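Local structure of SusD homolog (Bacteroides thetaiotaomicron VPI-5482, 3IV0) at residues Pro158-Asn161 with Met162-Leu166. The protein is of unknown function but, as a SusD-family protein of the outer membrane, probably binds sugars at the bacterial cell surface. Sequence-based numbering, arbitrary orientation.
Sequences PRTN and MVIVL
Asn-161 caps the first turn of helix 162-167 with its own side chain: OD1 accepts from Val-163 N at 2.9 Å. The bond is somewhat bent at nitrogen, 147°, and the N-H comes in above the plane of the amide, 36° out of it, instead of meeting a lone pair. With CG anti to the backbone N (chi1 -176°), the amide folds forward over the start of the helix, and OD1 also lies against Val-163 CB. Asn-161 O takes the regular helical bond from Val-165 N at 3.1 Å, this one lying in the carbonyl plane, so one residue serves two amides of the opening turn. This is a classic N-cap, placed where the short, weakly bonded strand 159-160, paired antiparallel with 145-146, runs into the helix. Asp-144, just ahead of that partner strand, accepts from Met-162 N through OD1, so a second side chain serves the helix start.

Next to the cap the packing is apolar. Thr-160 points its first side-chain bond toward the helix, and its methyl CG2 rests 3.9 Å from Val-165 CG2 and 4.0 Å from Ile-164 CB; its side chain stands roughly at right angles to that of Ile-164. On the outer side, Ile-164 CD1 reaches back to 4.0 Å from Asn-161 CB. Val-165 continues inward onto Tyr-135 and Val-139 of helix 117-142.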
loop_
_atom_site.group_PDB
_atom_site.type_symbol
_atom_site.label_atom_id
_atom_site.label_comp_id
_atom_site.label_asym_id
_atom_site.label_seq_id
_atom_site.Cartn_x
_atom_site.Cartn_y
_atom_site.Cartn_z
ATOM N N PRO A 158 4.048 -6.979 -25.376
ATOM C CA PRO A 158 5.076 -7.466 -24.474
ATOM C C PRO A 158 5.099 -6.696 -23.148
ATOM O O PRO A 158 4.474 -5.660 -23.013
ATOM C CB PRO A 158 6.364 -7.222 -25.254
ATOM C CG PRO A 158 6.020 -6.004 -26.064
ATOM C CD PRO A 158 4.591 -6.128 -26.443
ATOM N N ARG A 159 5.824 -7.216 -22.190
ATOM C CA ARG A 159 6.043 -6.476 -20.941
ATOM C C ARG A 159 6.848 -5.246 -21.277
ATOM O O ARG A 159 7.848 -5.330 -22.000
ATOM C CB ARG A 159 6.765 -7.364 -19.935
ATOM C CG ARG A 159 5.948 -8.550 -19.484
ATOM C CD ARG A 159 6.734 -9.531 -18.681
ATOM N NE ARG A 159 7.100 -8.966 -17.379
ATOM C CZ ARG A 159 7.977 -9.481 -16.547
ATOM N NH1 ARG A 159 8.628 -10.603 -16.819
ATOM N NH2 ARG A 159 8.226 -8.844 -15.425
ATOM N N THR A 160 6.397 -4.104 -20.793
ATOM C CA THR A 160 7.108 -2.831 -20.941
ATOM C C THR A 160 8.014 -2.560 -19.742
ATOM O O THR A 160 7.670 -2.867 -18.598
ATOM C CB THR A 160 6.115 -1.696 -21.057
ATOM O OG1 THR A 160 5.373 -1.867 -22.281
ATOM C CG2 THR A 160 6.782 -0.378 -21.125
ATOM N N ASN A 161 9.202 -2.053 -20.010
ATOM C CA ASN A 161 10.150 -1.621 -18.998
ATOM C C ASN A 161 9.435 -0.877 -17.886
ATOM O O ASN A 161 8.760 0.109 -18.120
ATOM C CB ASN A 161 11.172 -0.696 -19.672
ATOM C CG ASN A 161 12.291 -0.216 -18.778
ATOM O OD1 ASN A 161 12.214 -0.165 -17.550
ATOM N ND2 ASN A 161 13.399 0.142 -19.425
HETATM N N MSE A 162 9.633 -1.336 -16.664
HETATM C CA MSE A 162 8.963 -0.782 -15.493
HETATM C C MSE A 162 9.291 0.687 -15.294
HETATM O O MSE A 162 8.443 1.416 -14.814
HETATM C CB MSE A 162 9.322 -1.587 -14.216
HETATM C CG MSE A 162 10.810 -1.668 -13.887
HETATM SE SE MSE A 162 11.240 -2.579 -12.305
HETATM C CE MSE A 162 10.494 -1.360 -11.036
ATOM N N VAL A 163 10.494 1.122 -15.668
ATOM C CA VAL A 163 10.815 2.549 -15.568
ATOM C C VAL A 163 9.923 3.380 -16.468
ATOM O O VAL A 163 9.428 4.400 -16.070
ATOM C CB VAL A 163 12.305 2.781 -15.885
ATOM C CG1 VAL A 163 12.626 4.233 -16.045
ATOM C CG2 VAL A 163 13.172 2.150 -14.790
ATOM N N ILE A 164 9.662 2.887 -17.677
ATOM C CA ILE A 164 8.754 3.572 -18.587
ATOM C C ILE A 164 7.343 3.621 -18.056
ATOM O O ILE A 164 6.671 4.655 -18.122
ATOM C CB ILE A 164 8.754 2.941 -19.999
ATOM C CG1 ILE A 164 10.129 3.103 -20.628
ATOM C CG2 ILE A 164 7.663 3.582 -20.844
ATOM C CD1 ILE A 164 10.277 2.379 -22.014
ATOM N N VAL A 165 6.870 2.487 -17.515
ATOM C CA VAL A 165 5.524 2.448 -16.950
ATOM C C VAL A 165 5.409 3.503 -15.850
ATOM O O VAL A 165 4.476 4.278 -15.820
ATOM C CB VAL A 165 5.182 1.034 -16.411
ATOM C CG1 VAL A 165 3.797 1.014 -15.771
ATOM C CG2 VAL A 165 5.214 0.021 -17.564
ATOM N N LEU A 166 6.360 3.501 -14.929
ATOM C CA LEU A 166 6.300 4.439 -13.800
ATOM C C LEU A 166 6.354 5.890 -14.267
ATOM O O LEU A 166 5.588 6.737 -13.809
ATOM C CB LEU A 166 7.422 4.139 -12.819
ATOM C CG LEU A 166 7.347 2.791 -12.109
ATOM C CD1 LEU A 166 8.654 2.506 -11.374
ATOM C CD2 LEU A 166 6.180 2.771 -11.115
#